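Local coordinates for hemolysin activator protein CdiB (Acinetobacter baumannii ACICU, PDB 6WIL) that probably exports its partner toxin CdiA across the outer membrane, as a TpsB transporter of the Omp85 superfamily used in contact-dependent growth inhibition, at residues L438-Q443 against N476-Q481; V499-V504 against Q513-G518; Q42-L47 against V104-N109. All blocks are in the same frame, centred on the assembly; numbering follows the deposited sequence.

Contact 1: residues L438-Q443 against N476-Q481; sequences LNWRGQ and NGQYVQ. With C8E ((hydroxyethyloxy)tri(ethyloxy)octane), chain D.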
loop_
_atom_site.group_PDB
_atom_site.type_symbol
_atom_site.label_atom_id
_atom_site.label_comp_id
_atom_site.label_asym_id
_atom_site.label_seq_id
_atom_site.Cartn_x
_atom_site.Cartn_y
_atom_site.Cartn_z
ATOM N N LEU A 438 9.117 3.435 11.150
ATOM C CA LEU A 438 9.093 2.096 11.722
ATOM C C LEU A 438 8.546 1.114 10.698
ATOM O O LEU A 438 7.458 1.324 10.152
ATOM C CB LEU A 438 8.247 2.044 13.002
ATOM C CG LEU A 438 8.062 0.667 13.653
ATOM C CD1 LEU A 438 8.221 0.761 15.163
ATOM C CD2 LEU A 438 6.703 0.064 13.306
ATOM N N ASN A 439 9.301 0.045 10.446
ATOM C CA ASN A 439 8.881 -1.054 9.587
ATOM C C ASN A 439 8.802 -2.326 10.417
ATOM O O ASN A 439 9.764 -2.679 11.108
ATOM C CB ASN A 439 9.853 -1.256 8.422
ATOM C CG ASN A 439 9.964 -0.036 7.540
ATOM O OD1 ASN A 439 8.981 0.665 7.306
ATOM N ND2 ASN A 439 11.169 0.229 7.046
ATOM N N TRP A 440 7.666 -3.015 10.344
ATOM C CA TRP A 440 7.459 -4.252 11.082
ATOM C C TRP A 440 6.877 -5.312 10.161
ATOM O O TRP A 440 5.903 -5.054 9.447
ATOM C CB TRP A 440 6.529 -4.040 12.277
ATOM C CG TRP A 440 6.238 -5.306 13.020
ATOM C CD1 TRP A 440 6.953 -5.830 14.058
ATOM C CD2 TRP A 440 5.154 -6.213 12.781
ATOM N NE1 TRP A 440 6.379 -7.005 14.483
ATOM C CE2 TRP A 440 5.273 -7.261 13.716
ATOM C CE3 TRP A 440 4.094 -6.240 11.870
ATOM C CZ2 TRP A 440 4.373 -8.324 13.764
ATOM C CZ3 TRP A 440 3.203 -7.294 11.922
ATOM C CH2 TRP A 440 3.347 -8.321 12.861
ATOM N N ARG A 441 7.467 -6.502 10.193
ATOM C CA ARG A 441 6.981 -7.647 9.438
ATOM C C ARG A 441 7.007 -8.872 10.338
ATOM O O ARG A 441 7.954 -9.063 11.104
ATOM C CB ARG A 441 7.829 -7.883 8.182
ATOM C CG ARG A 441 7.512 -9.168 7.446
ATOM C CD ARG A 441 7.857 -9.055 5.974
ATOM N NE ARG A 441 7.118 -7.974 5.327
ATOM C CZ ARG A 441 7.164 -7.714 4.025
ATOM N NH1 ARG A 441 6.459 -6.712 3.517
ATOM N NH2 ARG A 441 7.911 -8.463 3.232
ATOM N N GLY A 442 5.968 -9.688 10.252
ATOM C CA GLY A 442 5.844 -10.844 11.119
ATOM C C GLY A 442 5.273 -12.032 10.377
ATOM O O GLY A 442 4.480 -11.891 9.443
ATOM N N GLN A 443 5.679 -13.219 10.820
ATOM C CA GLN A 443 5.244 -14.473 10.226
ATOM C C GLN A 443 4.970 -15.487 11.326
ATOM O O GLN A 443 5.760 -15.625 12.264
ATOM C CB GLN A 443 6.300 -15.013 9.254
ATOM C CG GLN A 443 6.110 -16.455 8.855
ATOM C CD GLN A 443 7.141 -16.908 7.848
ATOM O OE1 GLN A 443 7.431 -16.201 6.883
ATOM N NE2 GLN A 443 7.708 -18.088 8.069
ATOM N N ASN A 476 8.404 -19.262 12.897
ATOM C CA ASN A 476 7.799 -17.999 13.278
ATOM C C ASN A 476 8.895 -16.957 13.433
ATOM O O ASN A 476 10.045 -17.283 13.743
ATOM C CB ASN A 476 7.010 -18.133 14.583
ATOM C CG ASN A 476 6.128 -19.361 14.603
ATOM O OD1 ASN A 476 5.599 -19.776 13.571
ATOM N ND2 ASN A 476 5.973 -19.960 15.780
ATOM N N GLY A 477 8.539 -15.701 13.205
ATOM C CA GLY A 477 9.532 -14.648 13.270
ATOM C C GLY A 477 8.901 -13.293 13.050
ATOM O O GLY A 477 7.770 -13.171 12.570
ATOM N N GLN A 478 9.662 -12.269 13.420
ATOM C CA GLN A 478 9.261 -10.888 13.201
ATOM C C GLN A 478 10.487 -10.006 13.366
ATOM O O GLN A 478 11.399 -10.332 14.131
ATOM C CB GLN A 478 8.154 -10.455 14.171
ATOM C CG GLN A 478 8.609 -10.318 15.614
ATOM C CD GLN A 478 7.482 -9.935 16.556
ATOM O OE1 GLN A 478 6.863 -8.878 16.414
ATOM N NE2 GLN A 478 7.210 -10.799 17.528
ATOM N N TYR A 479 10.513 -8.902 12.628
ATOM C CA TYR A 479 11.519 -7.876 12.842
ATOM C C TYR A 479 10.853 -6.512 12.905
ATOM O O TYR A 479 9.778 -6.298 12.338
ATOM C CB TYR A 479 12.625 -7.880 11.759
ATOM C CG TYR A 479 12.196 -7.589 10.333
ATOM C CD1 TYR A 479 11.809 -6.310 9.939
ATOM C CD2 TYR A 479 12.241 -8.584 9.365
ATOM C CE1 TYR A 479 11.435 -6.043 8.631
ATOM C CE2 TYR A 479 11.872 -8.327 8.056
ATOM C CZ TYR A 479 11.473 -7.056 7.694
ATOM O OH TYR A 479 11.110 -6.801 6.393
ATOM N N VAL A 480 11.498 -5.594 13.615
ATOM C CA VAL A 480 11.070 -4.205 13.657
ATOM C C VAL A 480 12.279 -3.333 13.350
ATOM O O VAL A 480 13.285 -3.376 14.070
ATOM C CB VAL A 480 10.432 -3.825 15.004
ATOM C CG1 VAL A 480 11.276 -4.311 16.171
ATOM C CG2 VAL A 480 10.212 -2.324 15.075
ATOM N N GLN A 481 12.194 -2.576 12.264
ATOM C CA GLN A 481 13.214 -1.614 11.887
ATOM C C GLN A 481 12.766 -0.225 12.316
ATOM O O GLN A 481 11.613 0.160 12.096
ATOM C CB GLN A 481 13.460 -1.645 10.377
ATOM C CG GLN A 481 13.922 -2.994 9.853
ATOM C CD GLN A 481 13.809 -3.103 8.344
ATOM O OE1 GLN A 481 12.897 -2.545 7.733
ATOM N NE2 GLN A 481 14.743 -3.824 7.736
HETATM C C1 C8E D . -3.433 -13.443 13.096
HETATM C C2 C8E D . -1.955 -13.624 12.758
HETATM C C3 C8E D . -1.444 -12.414 11.978
HETATM C C4 C8E D . 0.047 -12.581 11.696
HETATM C C5 C8E D . 0.832 -12.449 12.998
HETATM C C6 C8E D . 2.288 -12.824 12.739
HETATM C C7 C8E D . 3.189 -12.031 13.681
HETATM C C8 C8E D . 3.478 -12.856 14.932
HETATM O O9 C8E D . 4.860 -13.058 15.020
HETATM C C10 C8E D . 5.270 -13.827 16.116
HETATM C C11 C8E D . 6.742 -14.202 15.947
HETATM O O12 C8E D . 7.426 -13.969 17.146
HETATM C C13 C8E D . 8.719 -14.506 17.181
HETATM C C14 C8E D . 9.358 -14.226 18.541
HETATM O O15 C8E D . 8.778 -13.091 19.123
HETATM C C16 C8E D . 9.394 -12.686 20.313
HETATM C C17 C8E D . 9.074 -11.217 20.602
HETATM O O18 C8E D . 7.709 -11.062 20.875
HETATM C C19 C8E D . 7.380 -9.831 21.456
HETATM C C20 C8E D . 6.371 -9.089 20.579
HETATM O O21 C8E D . 5.238 -9.887 20.372
#
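N439, R441 and Q443 form hydrogen-bonded pairs with Q481, Y479 and G477, and the antiparallel strands come within 4.6 Å axis to axis. W440–V480 and G442–Q478 are the non-hydrogen-bonded pairs between them. These are neighbouring strands of the 16-stranded transmembrane barrel.

W440, Q478 and V480 share one face. The Q478 amide links the indole to the detergent. Its OE1 accepts from W440 NE1 at 2.7 Å, with the donor in the carbonyl plane on a lone pair and the acceptor in the indole plane. The N-H...O angle is 162°. The ring and amide planes stand 76° apart. Q478 NE2 turns the other way and donates to O12 and O15 of C8E, each at 3.2 Å. W440 CG lies anti to the backbone N (chi1 177°), which lays the indole over G442; the glycine leaves room for it. V480 CB meets the indole edge at CD1, and V480 CG2 touches L438 CD1 at 3.7 Å.

The other face carries N439, R441, Y479 and Q481. R441 CB packs over the Y479 ring, 4.1 Å from its centroid, in a CH-pi contact. The guanidinium goes on to a salt bridge with D420. N439 ND2 and Q481 OE1 make a weak bond of 3.3 Å. Q443 NE2 is held by the backbone oxygens of D453 and D475.

The two faces differ in chemistry. The tryptophan face takes up an amphiphile and is consistent with a lipid-facing surface near the membrane interface. The arginine face pairs charges and amides, as suits the barrel interior.

Contact 2: residues V499-V504 against Q513-G518; sequences VDQGWV and QRYLLG. With C8E ((hydroxyethyloxy)tri(ethyloxy)octane), chain D.
V499-V504 and Q513-G518 belong to a beta hairpin of the transmembrane barrel, made by strands 493-505 and 515-526. D500 pairs with G518 and G502 with L516 as antiparallel hydrogen-bonded pairs. Q501–L517 and W503–Y515 are the non-hydrogen-bonded ones. Just before strand 515-526 begins, V504 N still donates to R514 O at 3.2 Å, so the ladder runs one bond further toward the turn.

Among polar side chains, Y515 OH donates to Q501 OE1 at a modelled 2.5 Å, a very short value whose exact length is doubtful. Y515 CG is anti to the backbone N (chi1 -175°), which carries the phenol across to the Q501 and W503 side chains. The amide plane is 81° from the phenol ring, and OE1 lies at the ring edge. On the other face, D500 makes a salt bridge with R464. R464 belongs to the VRGF motif of the loop that folds into the barrel, and D500 and G502 fit the D-x-G signature of the partner strand. The pairing is a hallmark of Omp85 proteins and is consistent with holding the loop against the wall.

Apolar contacts centre on L517. Its CD1 touches Q501 CG at 3.6 Å and V499 CG1 at 3.8 Å. G502, opposite L516, has no side chain on that inner face.

The aromatic pair is W503 and Y515. The two side chains run alongside each other in the same direction, but their planes meet at 57°, an oblique arrangement with 4.8 Å between the five-membered ring and phenol centroids. C8E packs over one face of the indole, and its C14 comes within 3.6 Å of W503 CB. On the hairpin side, W503 NE1 sits at the edge of the Y515 ring, 3.1 Å from CD1.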
loop_
_atom_site.group_PDB
_atom_site.type_symbol
_atom_site.label_atom_id
_atom_site.label_comp_id
_atom_site.label_asym_id
_atom_site.label_seq_id
_atom_site.Cartn_x
_atom_site.Cartn_y
_atom_site.Cartn_z
ATOM N N VAL A 499 18.011 1.572 14.145
ATOM C CA VAL A 499 18.142 0.478 15.102
ATOM C C VAL A 499 17.103 -0.578 14.747
ATOM O O VAL A 499 15.898 -0.297 14.774
ATOM C CB VAL A 499 17.956 0.945 16.555
ATOM C CG1 VAL A 499 18.054 -0.241 17.503
ATOM C CG2 VAL A 499 18.986 2.009 16.914
ATOM N N ASP A 500 17.565 -1.783 14.420
ATOM C CA ASP A 500 16.705 -2.879 13.998
ATOM C C ASP A 500 16.798 -4.037 14.983
ATOM O O ASP A 500 17.770 -4.168 15.731
ATOM C CB ASP A 500 17.077 -3.371 12.592
ATOM C CG ASP A 500 16.912 -2.298 11.529
ATOM O OD1 ASP A 500 16.478 -1.174 11.863
ATOM O OD2 ASP A 500 17.214 -2.583 10.353
ATOM N N GLN A 501 15.774 -4.891 14.961
ATOM C CA GLN A 501 15.670 -6.029 15.866
ATOM C C GLN A 501 14.948 -7.168 15.163
ATOM O O GLN A 501 13.931 -6.948 14.505
ATOM C CB GLN A 501 14.908 -5.674 17.149
ATOM C CG GLN A 501 15.611 -4.694 18.063
ATOM C CD GLN A 501 14.752 -4.292 19.244
ATOM O OE1 GLN A 501 14.753 -4.955 20.284
ATOM N NE2 GLN A 501 14.009 -3.204 19.089
ATOM N N GLY A 502 15.463 -8.381 15.325
ATOM C CA GLY A 502 14.819 -9.557 14.778
ATOM C C GLY A 502 14.609 -10.620 15.837
ATOM O O GLY A 502 15.356 -10.719 16.809
ATOM N N TRP A 503 13.567 -11.426 15.627
ATOM C CA TRP A 503 13.210 -12.516 16.528
ATOM C C TRP A 503 12.821 -13.735 15.709
ATOM O O TRP A 503 12.052 -13.615 14.752
ATOM C CB TRP A 503 12.040 -12.138 17.443
ATOM C CG TRP A 503 12.349 -11.142 18.500
ATOM C CD1 TRP A 503 12.897 -11.391 19.721
ATOM C CD2 TRP A 503 12.100 -9.734 18.450
ATOM N NE1 TRP A 503 13.014 -10.224 20.434
ATOM C CE2 TRP A 503 12.533 -9.191 19.676
ATOM C CE3 TRP A 503 11.557 -8.879 17.487
ATOM C CZ2 TRP A 503 12.444 -7.831 19.963
ATOM C CZ3 TRP A 503 11.469 -7.530 17.774
ATOM C CH2 TRP A 503 11.910 -7.019 19.002
ATOM N N VAL A 504 13.341 -14.900 16.087
ATOM C CA VAL A 504 12.897 -16.174 15.535
ATOM C C VAL A 504 12.539 -17.094 16.694
ATOM O O VAL A 504 13.096 -16.988 17.791
ATOM C CB VAL A 504 13.956 -16.829 14.620
ATOM C CG1 VAL A 504 14.080 -16.054 13.315
ATOM C CG2 VAL A 504 15.296 -16.909 15.328
ATOM N N GLN A 513 19.716 -18.475 20.336
ATOM C CA GLN A 513 20.069 -17.913 19.039
ATOM C C GLN A 513 18.866 -17.262 18.370
ATOM O O GLN A 513 18.697 -17.359 17.156
ATOM C CB GLN A 513 20.666 -18.988 18.130
ATOM C CG GLN A 513 21.838 -19.726 18.739
ATOM C CD GLN A 513 22.883 -20.090 17.710
ATOM O OE1 GLN A 513 22.626 -20.048 16.508
ATOM N NE2 GLN A 513 24.079 -20.433 18.175
ATOM N N ARG A 514 18.030 -16.592 19.149
ATOM C CA ARG A 514 16.731 -16.150 18.676
ATOM C C ARG A 514 16.616 -14.638 18.531
ATOM O O ARG A 514 15.522 -14.140 18.246
ATOM C CB ARG A 514 15.639 -16.657 19.624
ATOM C CG ARG A 514 15.859 -18.078 20.130
ATOM C CD ARG A 514 14.725 -18.513 21.049
ATOM N NE ARG A 514 14.594 -17.636 22.211
ATOM C CZ ARG A 514 13.737 -17.834 23.209
ATOM N NH1 ARG A 514 13.689 -16.979 24.221
ATOM N NH2 ARG A 514 12.931 -18.887 23.195
ATOM N N TYR A 515 17.703 -13.894 18.715
ATOM C CA TYR A 515 17.609 -12.444 18.785
ATOM C C TYR A 515 18.792 -11.781 18.095
ATOM O O TYR A 515 19.934 -12.231 18.222
ATOM C CB TYR A 515 17.530 -11.968 20.237
ATOM C CG TYR A 515 17.319 -10.481 20.371
ATOM C CD1 TYR A 515 16.059 -9.928 20.209
ATOM C CD2 TYR A 515 18.377 -9.628 20.658
ATOM C CE1 TYR A 515 15.851 -8.569 20.331
ATOM C CE2 TYR A 515 18.180 -8.262 20.780
ATOM C CZ TYR A 515 16.912 -7.739 20.615
ATOM O OH TYR A 515 16.696 -6.384 20.733
ATOM N N LEU A 516 18.503 -10.701 17.372
ATOM C CA LEU A 516 19.516 -9.877 16.729
ATOM C C LEU A 516 19.219 -8.412 17.005
ATOM O O LEU A 516 18.058 -7.995 17.016
ATOM C CB LEU A 516 19.569 -10.115 15.215
ATOM C CG LEU A 516 20.235 -11.403 14.730
ATOM C CD1 LEU A 516 20.143 -11.526 13.218
ATOM C CD2 LEU A 516 21.682 -11.473 15.189
ATOM N N LEU A 517 20.277 -7.637 17.232
ATOM C CA LEU A 517 20.167 -6.195 17.414
ATOM C C LEU A 517 21.307 -5.538 16.656
ATOM O O LEU A 517 22.478 -5.746 16.989
ATOM C CB LEU A 517 20.215 -5.808 18.896
ATOM C CG LEU A 517 20.262 -4.303 19.184
ATOM C CD1 LEU A 517 18.909 -3.655 18.966
ATOM C CD2 LEU A 517 20.777 -4.022 20.588
ATOM N N GLY A 518 20.966 -4.760 15.634
ATOM C CA GLY A 518 21.960 -4.041 14.863
ATOM C C GLY A 518 21.677 -2.555 14.823
ATOM O O GLY A 518 20.557 -2.123 15.118
HETATM C C1 C8E D . -3.433 -13.443 13.096
HETATM C C2 C8E D . -1.955 -13.624 12.758
HETATM C C3 C8E D . -1.444 -12.414 11.978
HETATM C C4 C8E D . 0.047 -12.581 11.696
HETATM C C5 C8E D . 0.832 -12.449 12.998
HETATM C C6 C8E D . 2.288 -12.824 12.739
HETATM C C7 C8E D . 3.189 -12.031 13.681
HETATM C C8 C8E D . 3.478 -12.856 14.932
HETATM O O9 C8E D . 4.860 -13.058 15.020
HETATM C C10 C8E D . 5.270 -13.827 16.116
HETATM C C11 C8E D . 6.742 -14.202 15.947
HETATM O O12 C8E D . 7.426 -13.969 17.146
HETATM C C13 C8E D . 8.719 -14.506 17.181
HETATM C C14 C8E D . 9.358 -14.226 18.541
HETATM O O15 C8E D . 8.778 -13.091 19.123
HETATM C C16 C8E D . 9.394 -12.686 20.313
HETATM C C17 C8E D . 9.074 -11.217 20.602
HETATM O O18 C8E D . 7.709 -11.062 20.875
HETATM C C19 C8E D . 7.380 -9.831 21.456
HETATM C C20 C8E D . 6.371 -9.089 20.579
HETATM O O21 C8E D . 5.238 -9.887 20.372
#

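Contact 3: residues Q42-L47 against V104-N109; sequences QDFKHL and VNYAQN
F44 packs against Y106 where the loop after helix 8-27 crosses helix 97-113 of the first POTRA domain. The tight part is aromatic. The two rings are oblique, with planes 58° apart and centroids 5.0 Å apart. F44 CG comes within 3.3 Å of Y106 CD1. Y106 CA also sits over one face of the F44 ring in a CH-pi contact, and the backbone oxygen of Q42 lies over the centre of the opposite face. The far end of the F44 ring reaches the next helical turn, where CZ is 3.8 Å from N109 CB. The Y106 ring leaves the helix with CG anti to the backbone N (chi1 179°), which sends it out between F44 and L47. H86 adds an edge-to-face contact with Y106, and also donates from NE2 to F44 O.

The loose side is at the loop surface. D43, K45 and H46 are exposed and do not touch 104-109. Q42 is poorly ordered near N105. The buried end is closed by L47, whose backbone N bonds to Q88 OE1 and whose CD1 lies 3.7 Å from Y106 CD2.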
loop_
_atom_site.group_PDB
_atom_site.type_symbol
_atom_site.label_atom_id
_atom_site.label_comp_id
_atom_site.label_asym_id
_atom_site.label_seq_id
_atom_site.Cartn_x
_atom_site.Cartn_y
_atom_site.Cartn_z
ATOM N N GLN A 42 -20.558 22.778 14.504
ATOM C CA GLN A 42 -21.103 22.658 15.846
ATOM C C GLN A 42 -21.234 21.180 16.173
ATOM O O GLN A 42 -21.779 20.416 15.369
ATOM C CB GLN A 42 -22.473 23.334 15.924
ATOM C CG GLN A 42 -23.256 23.197 14.618
ATOM C CD GLN A 42 -24.762 23.201 14.805
ATOM O OE1 GLN A 42 -25.288 22.616 15.753
ATOM N NE2 GLN A 42 -25.466 23.861 13.891
ATOM N N ASP A 43 -20.732 20.766 17.332
ATOM C CA ASP A 43 -21.015 19.403 17.745
ATOM C C ASP A 43 -22.503 19.274 18.040
ATOM O O ASP A 43 -23.163 20.226 18.465
ATOM C CB ASP A 43 -20.192 18.993 18.965
ATOM C CG ASP A 43 -20.078 17.478 19.102
ATOM O OD1 ASP A 43 -20.919 16.759 18.515
ATOM O OD2 ASP A 43 -19.147 17.005 19.788
ATOM N N PHE A 44 -23.034 18.083 17.786
ATOM C CA PHE A 44 -24.471 17.861 17.803
ATOM C C PHE A 44 -24.935 17.168 19.077
ATOM O O PHE A 44 -25.860 16.350 19.038
ATOM C CB PHE A 44 -24.872 17.077 16.557
ATOM C CG PHE A 44 -24.374 17.699 15.279
ATOM C CD1 PHE A 44 -24.994 18.823 14.753
ATOM C CD2 PHE A 44 -23.279 17.173 14.611
ATOM C CE1 PHE A 44 -24.538 19.403 13.583
ATOM C CE2 PHE A 44 -22.817 17.750 13.440
ATOM C CZ PHE A 44 -23.448 18.865 12.926
ATOM N N LYS A 45 -24.303 17.494 20.210
ATOM C CA LYS A 45 -24.706 16.929 21.495
ATOM C C LYS A 45 -26.183 17.179 21.762
ATOM O O LYS A 45 -26.931 16.258 22.109
ATOM C CB LYS A 45 -23.851 17.517 22.620
ATOM C CG LYS A 45 -22.819 16.556 23.197
ATOM C CD LYS A 45 -22.021 17.202 24.324
ATOM C CE LYS A 45 -22.879 17.464 25.558
ATOM N NZ LYS A 45 -23.339 16.209 26.219
ATOM N N HIS A 46 -26.621 18.425 21.596
ATOM C CA HIS A 46 -28.020 18.795 21.769
ATOM C C HIS A 46 -28.493 19.510 20.513
ATOM O O HIS A 46 -27.958 20.564 20.156
ATOM C CB HIS A 46 -28.212 19.685 22.999
ATOM C CG HIS A 46 -27.253 19.396 24.112
ATOM N ND1 HIS A 46 -26.141 20.173 24.352
ATOM C CD2 HIS A 46 -27.236 18.414 25.044
ATOM C CE1 HIS A 46 -25.481 19.686 25.388
ATOM N NE2 HIS A 46 -26.123 18.617 25.825
ATOM N N LEU A 47 -29.489 18.932 19.846
ATOM C CA LEU A 47 -30.139 19.568 18.708
ATOM C C LEU A 47 -31.408 20.312 19.093
ATOM O O LEU A 47 -31.709 21.351 18.497
ATOM C CB LEU A 47 -30.479 18.520 17.641
ATOM C CG LEU A 47 -29.336 17.575 17.252
ATOM C CD1 LEU A 47 -29.853 16.427 16.397
ATOM C CD2 LEU A 47 -28.235 18.334 16.530
ATOM N N VAL A 104 -31.649 19.931 10.884
ATOM C CA VAL A 104 -31.298 19.952 9.469
ATOM C C VAL A 104 -29.783 19.937 9.291
ATOM O O VAL A 104 -29.248 19.175 8.478
ATOM C CB VAL A 104 -31.947 21.166 8.776
ATOM C CG1 VAL A 104 -31.187 21.540 7.512
ATOM C CG2 VAL A 104 -33.398 20.860 8.444
ATOM N N ASN A 105 -29.066 20.768 10.055
ATOM C CA ASN A 105 -27.607 20.781 9.958
ATOM C C ASN A 105 -27.005 19.436 10.334
ATOM O O ASN A 105 -25.971 19.044 9.782
ATOM C CB ASN A 105 -27.023 21.875 10.849
ATOM C CG ASN A 105 -27.126 23.248 10.230
ATOM O OD1 ASN A 105 -27.048 23.399 9.009
ATOM N ND2 ASN A 105 -27.300 24.261 11.068
ATOM N N TYR A 106 -27.627 18.727 11.276
ATOM C CA TYR A 106 -27.133 17.411 11.666
ATOM C C TYR A 106 -27.342 16.394 10.552
ATOM O O TYR A 106 -26.447 15.593 10.258
ATOM C CB TYR A 106 -27.827 16.960 12.954
ATOM C CG TYR A 106 -27.414 15.596 13.461
ATOM C CD1 TYR A 106 -26.109 15.345 13.856
ATOM C CD2 TYR A 106 -28.339 14.567 13.571
ATOM C CE1 TYR A 106 -25.730 14.105 14.336
ATOM C CE2 TYR A 106 -27.970 13.321 14.047
ATOM C CZ TYR A 106 -26.663 13.097 14.427
ATOM O OH TYR A 106 -26.290 11.861 14.902
ATOM N N ALA A 107 -28.518 16.414 9.918
ATOM C CA ALA A 107 -28.780 15.502 8.814
ATOM C C ALA A 107 -27.941 15.828 7.586
ATOM O O ALA A 107 -27.720 14.947 6.749
ATOM C CB ALA A 107 -30.265 15.523 8.458
ATOM N N GLN A 108 -27.470 17.070 7.459
ATOM C CA GLN A 108 -26.612 17.436 6.339
ATOM C C GLN A 108 -25.169 17.025 6.594
ATOM O O GLN A 108 -24.470 16.598 5.669
ATOM C CB GLN A 108 -26.707 18.940 6.078
ATOM C CG GLN A 108 -25.736 19.470 5.029
ATOM C CD GLN A 108 -26.105 19.062 3.614
ATOM O OE1 GLN A 108 -27.216 18.601 3.355
ATOM N NE2 GLN A 108 -25.168 19.237 2.688
ATOM N N ASN A 109 -24.705 17.153 7.840
ATOM C CA ASN A 109 -23.386 16.639 8.191
ATOM C C ASN A 109 -23.319 15.134 7.976
ATOM O O ASN A 109 -22.298 14.607 7.521
ATOM C CB ASN A 109 -23.053 16.997 9.641
ATOM C CG ASN A 109 -21.736 16.403 10.103
ATOM O OD1 ASN A 109 -20.666 16.922 9.790
ATOM N ND2 ASN A 109 -21.810 15.314 10.863
#

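Contact 3 comes first along the chain, in the N-terminal loop and the first POTRA domain. Contacts 1 and 2 follow in series near the C-terminal end of the barrel. Contacts 1 and 2 are about 10 Å apart between centres. Strands 476-487 and 493-505 are neighbours in the sheet, so the two contacts make four consecutive strands of wall, and both touch the same C8E. They are joined by probable backbone hydrogen bonds from W503 N to Q478 O and from V480 N to Q501 O. Contact 3 is remote, with nearest atoms about 32 Å from contact 1 and 39 Å from contact 2. The set thus samples both the membrane channel and the POTRA region, which in this family lies in the periplasm.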